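Local coordinates for protein 2-aminomuconate 6-semialdehyde dehydrogenase (PDB 4U3W) that probably catalyses the NAD-dependent oxidation of 2-aminomuconate 6-semialdehyde to 2-aminomuconate, as a tetrameric member of the aldehyde dehydrogenase family, at residues Arg77-Thr80 / Pro81-Ala85; Ala85-Leu88 / His89-Ala92; Ser63-Gln66 / Ala67-Ala71; Ile91-Gly94 / Ile95-Arg98. All coordinates share one frame; numbering follows the deposited sequence.

Contact 1. Residues Arg77-Thr80 / Pro81-Ala85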
loop_
_atom_site.group_PDB
_atom_site.type_symbol
_atom_site.label_atom_id
_atom_site.label_comp_id
_atom_site.label_asym_id
_atom_site.label_seq_id
_atom_site.Cartn_x
_atom_site.Cartn_y
_atom_site.Cartn_z
ATOM N N ARG A 77 -6.417 19.808 -17.761
ATOM C CA ARG A 77 -6.797 19.422 -16.401
ATOM C C ARG A 77 -7.696 18.160 -16.390
ATOM O O ARG A 77 -7.642 17.351 -15.455
ATOM C CB ARG A 77 -7.504 20.596 -15.715
ATOM C CG ARG A 77 -7.959 20.357 -14.295
ATOM C CD ARG A 77 -8.837 21.506 -13.842
ATOM N NE ARG A 77 -10.019 21.668 -14.697
ATOM C CZ ARG A 77 -10.781 22.765 -14.751
ATOM N NH1 ARG A 77 -10.497 23.820 -13.999
ATOM N NH2 ARG A 77 -11.834 22.809 -15.561
ATOM N N ASP A 78 -8.497 17.977 -17.437
ATOM C CA ASP A 78 -9.414 16.868 -17.460
ATOM C C ASP A 78 -8.911 15.615 -18.242
ATOM O O ASP A 78 -9.669 14.645 -18.427
ATOM C CB ASP A 78 -10.741 17.334 -18.037
ATOM C CG ASP A 78 -11.371 18.479 -17.225
ATOM O OD1 ASP A 78 -11.374 18.430 -15.965
ATOM O OD2 ASP A 78 -11.860 19.428 -17.874
ATOM N N THR A 79 -7.659 15.601 -18.684
ATOM C CA THR A 79 -7.136 14.378 -19.327
ATOM C C THR A 79 -7.171 13.176 -18.360
ATOM O O THR A 79 -7.059 13.354 -17.151
ATOM C CB THR A 79 -5.707 14.581 -19.848
ATOM O OG1 THR A 79 -4.868 15.154 -18.831
ATOM C CG2 THR A 79 -5.698 15.550 -21.057
ATOM N N THR A 80 -7.324 11.964 -18.890
ATOM C CA THR A 80 -7.189 10.752 -18.072
ATOM C C THR A 80 -5.724 10.317 -17.922
ATOM O O THR A 80 -4.893 10.655 -18.753
ATOM C CB THR A 80 -7.919 9.557 -18.693
ATOM O OG1 THR A 80 -7.266 9.267 -19.944
ATOM C CG2 THR A 80 -9.411 9.847 -18.891
ATOM N N PRO A 81 -5.431 9.486 -16.908
ATOM C CA PRO A 81 -4.065 8.959 -16.800
ATOM C C PRO A 81 -3.622 8.226 -18.070
ATOM O O PRO A 81 -2.455 8.333 -18.484
ATOM C CB PRO A 81 -4.142 7.994 -15.596
ATOM C CG PRO A 81 -5.231 8.564 -14.740
ATOM C CD PRO A 81 -6.254 9.120 -15.736
ATOM N N ALA A 82 -4.529 7.502 -18.711
ATOM C CA ALA A 82 -4.148 6.825 -19.949
ATOM C C ALA A 82 -3.731 7.824 -21.022
ATOM O O ALA A 82 -2.733 7.629 -21.734
ATOM C CB ALA A 82 -5.314 5.930 -20.445
ATOM N N GLN A 83 -4.504 8.902 -21.144
ATOM C CA GLN A 83 -4.202 9.972 -22.104
ATOM C C GLN A 83 -2.863 10.618 -21.786
ATOM O O GLN A 83 -2.069 10.918 -22.702
ATOM C CB GLN A 83 -5.307 11.032 -22.111
ATOM C CG GLN A 83 -6.603 10.497 -22.792
ATOM C CD GLN A 83 -7.808 11.379 -22.565
ATOM O OE1 GLN A 83 -7.838 12.203 -21.657
ATOM N NE2 GLN A 83 -8.802 11.240 -23.434
ATOM N N ARG A 84 -2.617 10.858 -20.501
ATOM C CA ARG A 84 -1.336 11.477 -20.135
ATOM C C ARG A 84 -0.161 10.546 -20.416
ATOM O O ARG A 84 0.880 10.965 -20.960
ATOM C CB ARG A 84 -1.342 11.878 -18.671
ATOM C CG ARG A 84 -2.270 13.106 -18.355
ATOM C CD ARG A 84 -2.579 13.011 -16.874
ATOM N NE ARG A 84 -3.658 13.860 -16.473
ATOM C CZ ARG A 84 -4.231 13.831 -15.279
ATOM N NH1 ARG A 84 -3.816 12.948 -14.375
ATOM N NH2 ARG A 84 -5.226 14.703 -15.000
ATOM N N ALA A 85 -0.333 9.272 -20.055
ATOM C CA ALA A 85 0.741 8.301 -20.260
ATOM C C ALA A 85 1.028 8.227 -21.739
ATOM O O ALA A 85 2.175 8.130 -22.152
ATOM C CB ALA A 85 0.370 6.880 -19.664
#
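Thr80 and Gln83 grip each other in a reciprocal capping box at the start of helix 81-96, with Thr80 as the N-cap. Gln83 N donates to Thr80 OG1 over 3.0 Å, and in return Thr80 N donates to Gln83 OE1 over 2.8 Å. The second bond is fairly straight at the hydrogen (165°), although the donor stands above the plane of the amide carbonyl. The Thr80 hydroxyl can serve the first turn because chi1 of 64° sets OG1 between the backbone N and the carbonyl carbon, facing the amides that begin the helix. With CG beside the backbone N and the chain extended beyond it, the Gln83 amide reaches back to the cap, and OE1 also comes within 3.3 Å of Thr79 CA. The first regular backbone bond of the helix across this junction runs from Arg84 N to Thr80 O. Pro81, whose lack of an N-H suits the first position of a helix, packs with Thr80 on His147 of a neighbouring subunit, so the cap sits beside a subunit interface. One residue further back, Thr79 OG1 has two partners: it is hydrogen-bonded to Trp76 O at the end of helix 58-76 and accepts from Arg84 NE. The linker is thereby fastened to both helices it joins. Arg84 runs extended from CG to NE toward the linker, with Thr79 O over one face of its guanidinium and Arg77 O at the edge. The acceptor Thr79 OG1 lies close to the guanidinium plane, 2.9 Å from Arg84 NE.

Contact 2. Residues Ala85-Leu88 / His89-Ala92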
loop_
_atom_site.group_PDB
_atom_site.type_symbol
_atom_site.label_atom_id
_atom_site.label_comp_id
_atom_site.label_asym_id
_atom_site.label_seq_id
_atom_site.Cartn_x
_atom_site.Cartn_y
_atom_site.Cartn_z
ATOM N N ALA A 85 -0.333 9.272 -20.055
ATOM C CA ALA A 85 0.741 8.301 -20.260
ATOM C C ALA A 85 1.028 8.227 -21.739
ATOM O O ALA A 85 2.175 8.130 -22.152
ATOM C CB ALA A 85 0.370 6.880 -19.664
ATOM N N ALA A 86 -0.007 8.307 -22.563
ATOM C CA ALA A 86 0.253 8.271 -23.984
ATOM C C ALA A 86 1.028 9.502 -24.479
ATOM O O ALA A 86 1.860 9.365 -25.360
ATOM C CB ALA A 86 -1.054 8.112 -24.762
ATOM N N TRP A 87 0.718 10.690 -23.961
ATOM C CA TRP A 87 1.475 11.887 -24.325
ATOM C C TRP A 87 2.943 11.705 -23.925
ATOM O O TRP A 87 3.855 12.010 -24.683
ATOM C CB TRP A 87 0.882 13.137 -23.651
ATOM C CG TRP A 87 -0.282 13.771 -24.410
ATOM C CD1 TRP A 87 -1.588 13.895 -23.973
ATOM C CD2 TRP A 87 -0.244 14.367 -25.728
ATOM N NE1 TRP A 87 -2.354 14.522 -24.945
ATOM C CE2 TRP A 87 -1.551 14.831 -26.017
ATOM C CE3 TRP A 87 0.770 14.541 -26.692
ATOM C CZ2 TRP A 87 -1.870 15.459 -27.231
ATOM C CZ3 TRP A 87 0.462 15.194 -27.891
ATOM C CH2 TRP A 87 -0.861 15.640 -28.153
ATOM N N LEU A 88 3.168 11.210 -22.717
ATOM C CA LEU A 88 4.546 11.077 -22.229
ATOM C C LEU A 88 5.385 10.074 -23.063
ATOM O O LEU A 88 6.582 10.336 -23.381
ATOM C CB LEU A 88 4.513 10.698 -20.740
ATOM C CG LEU A 88 4.629 11.930 -19.807
ATOM C CD1 LEU A 88 3.441 12.862 -19.875
ATOM C CD2 LEU A 88 4.906 11.528 -18.355
ATOM N N HIS A 89 4.748 8.976 -23.506
ATOM C CA HIS A 89 5.446 8.078 -24.393
ATOM C C HIS A 89 5.685 8.704 -25.768
ATOM O O HIS A 89 6.710 8.447 -26.379
ATOM C CB HIS A 89 4.683 6.754 -24.542
ATOM C CG HIS A 89 4.949 5.784 -23.433
ATOM N ND1 HIS A 89 6.161 5.135 -23.286
ATOM C CD2 HIS A 89 4.163 5.359 -22.412
ATOM C CE1 HIS A 89 6.109 4.357 -22.216
ATOM N NE2 HIS A 89 4.906 4.471 -21.672
ATOM N N LYS A 90 4.753 9.512 -26.262
ATOM C CA LYS A 90 4.995 10.216 -27.537
ATOM C C LYS A 90 6.192 11.147 -27.426
ATOM O O LYS A 90 6.980 11.294 -28.368
ATOM C CB LYS A 90 3.779 11.053 -27.948
ATOM C CG LYS A 90 2.695 10.272 -28.718
ATOM C CD LYS A 90 1.536 11.212 -29.113
ATOM C CE LYS A 90 0.166 10.566 -28.876
ATOM N NZ LYS A 90 -0.328 9.616 -29.927
ATOM N N ILE A 91 6.292 11.818 -26.279
ATOM C CA ILE A 91 7.416 12.748 -26.052
ATOM C C ILE A 91 8.709 11.949 -26.006
ATOM O O ILE A 91 9.685 12.280 -26.659
ATOM C CB ILE A 91 7.209 13.559 -24.745
ATOM C CG1 ILE A 91 6.017 14.523 -24.911
ATOM C CG2 ILE A 91 8.475 14.362 -24.390
ATOM C CD1 ILE A 91 5.400 15.023 -23.578
ATOM N N ALA A 92 8.685 10.845 -25.259
ATOM C CA ALA A 92 9.855 9.974 -25.200
ATOM C C ALA A 92 10.288 9.518 -26.587
ATOM O O ALA A 92 11.474 9.588 -26.934
ATOM C CB ALA A 92 9.552 8.773 -24.293
#
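His89, Lys90, Ile91 and Ala92 each donate their backbone N-H to the carbonyl oxygen four residues earlier, from Ala85 to Leu88, in an unbroken alpha-helical ladder with N-to-O distances of 2.9 to 3.0 Å. Across this turn the side chains meet backbone oxygens more than one another. The His89 ring leans back over the preceding turn, its CD2 lying 3.4 Å from Ala85 O. Both ring nitrogens are engaged with helix 114-138, ND1 with Arg130 and NE2 with Asp134, and these two bonds fix the rotation of the imidazole. On another side of the helix, Lys90 CD approaches Trp87 CE3 at 4.2 Å, an oblique and loose contact. The lysine chain then bends at its last two torsions and leads its amino group away. The indole itself meets the ring of Trp76 and packs on Val215, Leu217 and Pro218. Ile91 has CG1 beside its backbone N (chi1 -68°), which lays the branch back along the helix and leaves CG1 3.3 Å from Trp87 O. Buried Leu88 packs on Leu187 and Ala188 of helix 175-188. The polar His89 side and the apolar Leu88 side thus belong to different packing surfaces, as expected of a helix wedged between other helices in the alpha/beta architecture of the aldehyde dehydrogenase fold.

Contact 3. Residues Ser63-Gln66 / Ala67-Ala71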
loop_
_atom_site.group_PDB
_atom_site.type_symbol
_atom_site.label_atom_id
_atom_site.label_comp_id
_atom_site.label_asym_id
_atom_site.label_seq_id
_atom_site.Cartn_x
_atom_site.Cartn_y
_atom_site.Cartn_z
ATOM N N SER A 63 3.212 36.283 -18.756
ATOM C CA SER A 63 2.547 35.723 -19.936
ATOM C C SER A 63 2.563 34.176 -19.943
ATOM O O SER A 63 1.605 33.553 -20.320
ATOM C CB SER A 63 3.192 36.238 -21.225
ATOM O OG SER A 63 3.006 37.652 -21.314
ATOM N N ALA A 64 3.706 33.598 -19.617
ATOM C CA ALA A 64 3.862 32.147 -19.661
ATOM C C ALA A 64 2.971 31.514 -18.596
ATOM O O ALA A 64 2.306 30.490 -18.833
ATOM C CB ALA A 64 5.321 31.792 -19.467
ATOM N N VAL A 65 2.921 32.132 -17.416
ATOM C CA VAL A 65 2.077 31.611 -16.347
ATOM C C VAL A 65 0.584 31.684 -16.716
ATOM O O VAL A 65 -0.205 30.728 -16.463
ATOM C CB VAL A 65 2.348 32.378 -15.025
ATOM C CG1 VAL A 65 1.434 31.846 -13.913
ATOM C CG2 VAL A 65 3.829 32.197 -14.638
ATOM N N GLN A 66 0.186 32.789 -17.352
ATOM C CA GLN A 66 -1.218 32.914 -17.707
ATOM C C GLN A 66 -1.597 31.908 -18.806
ATOM O O GLN A 66 -2.720 31.453 -18.814
ATOM C CB GLN A 66 -1.551 34.353 -18.166
ATOM C CG GLN A 66 -1.216 35.450 -17.104
ATOM C CD GLN A 66 -1.634 35.091 -15.669
ATOM O OE1 GLN A 66 -2.659 34.469 -15.436
ATOM N NE2 GLN A 66 -0.808 35.471 -14.707
ATOM N N ALA A 67 -0.684 31.644 -19.752
ATOM C CA ALA A 67 -0.915 30.649 -20.808
ATOM C C ALA A 67 -1.098 29.252 -20.198
ATOM O O ALA A 67 -1.953 28.471 -20.641
ATOM C CB ALA A 67 0.247 30.615 -21.818
ATOM N N ALA A 68 -0.278 28.968 -19.195
ATOM C CA ALA A 68 -0.333 27.670 -18.486
ATOM C C ALA A 68 -1.660 27.549 -17.762
ATOM O O ALA A 68 -2.308 26.502 -17.816
ATOM C CB ALA A 68 0.863 27.528 -17.503
ATOM N N HIS A 69 -2.090 28.637 -17.111
ATOM C CA HIS A 69 -3.381 28.615 -16.428
ATOM C C HIS A 69 -4.566 28.452 -17.363
ATOM O O HIS A 69 -5.529 27.719 -17.048
ATOM C CB HIS A 69 -3.568 29.862 -15.563
ATOM C CG HIS A 69 -3.126 29.637 -14.152
ATOM N ND1 HIS A 69 -3.796 28.793 -13.293
ATOM C CD2 HIS A 69 -2.035 30.070 -13.477
ATOM C CE1 HIS A 69 -3.158 28.742 -12.135
ATOM N NE2 HIS A 69 -2.088 29.509 -12.219
ATOM N N ALA A 70 -4.516 29.127 -18.508
ATOM C CA ALA A 70 -5.584 28.960 -19.495
ATOM C C ALA A 70 -5.623 27.510 -20.029
ATOM O O ALA A 70 -6.691 26.952 -20.249
ATOM C CB ALA A 70 -5.417 29.968 -20.641
ATOM N N ALA A 71 -4.454 26.902 -20.221
ATOM C CA ALA A 71 -4.365 25.525 -20.732
ATOM C C ALA A 71 -4.935 24.491 -19.745
ATOM O O ALA A 71 -5.513 23.458 -20.145
ATOM C CB ALA A 71 -2.873 25.200 -21.103
#
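Helix 58-76 packs against a beta-sheet of the aldehyde dehydrogenase fold, and Val65 and His69 form a one-turn side-chain pair along it. The two side chains lie alongside each other and point the same way. Val65 CG1 reaches the edge of the imidazole, in the plane of the ring, at 3.9 Å from His69 CD2. It gets there because chi1 of 179° places this methyl anti to the backbone N and beside the carbonyl carbon. The ring also hangs close to the peptide behind it, with CD2 3.6 Å from Val65 O. That same oxygen accepts the backbone N-H of His69 over 2.9 Å, one of four consecutive helical bonds running from Ser63 to Ala70. Gln66 bends at its second torsion, and its NE2 is hydrogen-bonded to both Asp62 and Asp242, joining one turn of the helix to a loop. Ser63 OG turns back to the carbonyl of Ala59. Alanines make up most of the face turned to the sheet: Ala64 and Ala68 rest on Val194 of strand 192-196, Ala67 and Ala68 meet Asn223 of strand 222-224, and Ala68 and His69 touch Val165 of strand 153-169.

Contact 4. Residues Ile91-Gly94 / Ile95-Arg98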
loop_
_atom_site.group_PDB
_atom_site.type_symbol
_atom_site.label_atom_id
_atom_site.label_comp_id
_atom_site.label_asym_id
_atom_site.label_seq_id
_atom_site.Cartn_x
_atom_site.Cartn_y
_atom_site.Cartn_z
ATOM N N ILE A 91 6.292 11.818 -26.279
ATOM C CA ILE A 91 7.416 12.748 -26.052
ATOM C C ILE A 91 8.709 11.949 -26.006
ATOM O O ILE A 91 9.685 12.280 -26.659
ATOM C CB ILE A 91 7.209 13.559 -24.745
ATOM C CG1 ILE A 91 6.017 14.523 -24.911
ATOM C CG2 ILE A 91 8.475 14.362 -24.390
ATOM C CD1 ILE A 91 5.400 15.023 -23.578
ATOM N N ALA A 92 8.685 10.845 -25.259
ATOM C CA ALA A 92 9.855 9.974 -25.200
ATOM C C ALA A 92 10.288 9.518 -26.587
ATOM O O ALA A 92 11.474 9.588 -26.934
ATOM C CB ALA A 92 9.552 8.773 -24.293
ATOM N N ASP A 93 9.325 9.099 -27.412
ATOM C CA ASP A 93 9.630 8.693 -28.790
ATOM C C ASP A 93 10.256 9.825 -29.604
ATOM O O ASP A 93 11.149 9.598 -30.431
ATOM C CB ASP A 93 8.345 8.204 -29.500
ATOM C CG ASP A 93 7.836 6.871 -28.957
ATOM O OD1 ASP A 93 8.567 6.209 -28.201
ATOM O OD2 ASP A 93 6.680 6.503 -29.251
ATOM N N GLY A 94 9.752 11.049 -29.415
ATOM C CA GLY A 94 10.246 12.209 -30.159
ATOM C C GLY A 94 11.689 12.573 -29.834
ATOM O O GLY A 94 12.438 13.049 -30.709
ATOM N N ILE A 95 12.083 12.365 -28.586
ATOM C CA ILE A 95 13.474 12.598 -28.174
ATOM C C ILE A 95 14.363 11.509 -28.811
ATOM O O ILE A 95 15.402 11.794 -29.410
ATOM C CB ILE A 95 13.620 12.555 -26.637
ATOM C CG1 ILE A 95 12.766 13.649 -25.950
ATOM C CG2 ILE A 95 15.064 12.791 -26.241
ATOM C CD1 ILE A 95 12.652 13.426 -24.390
ATOM N N GLU A 96 13.934 10.257 -28.662
ATOM C CA GLU A 96 14.608 9.096 -29.269
ATOM C C GLU A 96 14.856 9.317 -30.763
ATOM O O GLU A 96 15.911 9.017 -31.271
ATOM C CB GLU A 96 13.752 7.831 -29.057
ATOM C CG GLU A 96 14.449 6.612 -28.438
ATOM C CD GLU A 96 13.450 5.661 -27.743
ATOM O OE1 GLU A 96 12.289 5.568 -28.201
ATOM O OE2 GLU A 96 13.813 5.021 -26.724
ATOM N N ALA A 97 13.847 9.836 -31.462
ATOM C CA ALA A 97 13.939 10.125 -32.906
ATOM C C ALA A 97 14.989 11.202 -33.225
ATOM O O ALA A 97 15.457 11.337 -34.364
ATOM C CB ALA A 97 12.540 10.550 -33.447
ATOM N N ARG A 98 15.356 11.994 -32.228
ATOM C CA ARG A 98 16.393 12.984 -32.413
ATOM C C ARG A 98 17.558 12.761 -31.449
ATOM O O ARG A 98 18.172 13.718 -30.992
ATOM C CB ARG A 98 15.807 14.401 -32.245
ATOM C CG ARG A 98 14.696 14.722 -33.282
ATOM C CD ARG A 98 14.116 16.112 -33.090
ATOM N NE ARG A 98 15.085 17.162 -33.430
ATOM C CZ ARG A 98 14.789 18.448 -33.282
ATOM N NH1 ARG A 98 13.600 18.746 -32.810
ATOM N NH2 ARG A 98 15.659 19.400 -33.554
#
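Ile91 and Ile95 are i, i+4 neighbours on the buried face of helix 81-96, an amphipathic helix of the aldehyde dehydrogenase fold, close to its C-terminal end. Both have CG1 beside the backbone N and an almost extended second torsion. In Ile95 (chi1 -61°) this lays CG1 against the previous turn, 3.4 Å from Ile91 O, and CD1, carried on CG1, reaches back to within 4.3 Å of Ile91 CG2. Both isoleucines touch Phe129 of helix 114-138, while Met212 and Leu208 of helix 203-214 meet Ile91 and Ile95 respectively. On the exposed side two acidic side chains converge. In one of the two conformers modelled for Glu96, its OE1 lies 3.8 Å from Asp93 OD1, with the carboxylate planes only 20° out of parallel, and Arg130 forms a salt bridge with each; the Glu96 half is therefore less certain. This shared cation probably offsets the repulsion between them and links the helix to helix 114-138. Arg98 occupies the N-cap position of the helix that follows; bent at its third torsion, it sends its guanidinium to Glu101 and Glu210. In the backbone, Ile91 O, Ala92 O and Asp93 O still receive regular helical bonds. Ala92 O takes a nearly straight one from Glu96 N (175°, 3.1 Å) and a second, weak one from Ile95 N at 3.3 Å.

From the N terminus, contact 3 comes first, on helix 58-76, which lies against strands 153-169, 192-196 and 222-224. It closes before contact 1 opens at the turn into helix 81-96. All four are local, closing only single turns or a cap. Contacts 1, 2 and 4 follow head to tail, overlapping only at their ends, at Ala85 and then at Ile91 and Ala92, and none nests in or crosses another. Helix 114-138 touches this helix from Pro81 to Glu96, with Arg130 reaching contacts 2 and 4. Trp76 joins the end of helix 58-76 to contacts 1 and 2. Contact 3 stands apart, its centre about 25 Å from that of contact 4.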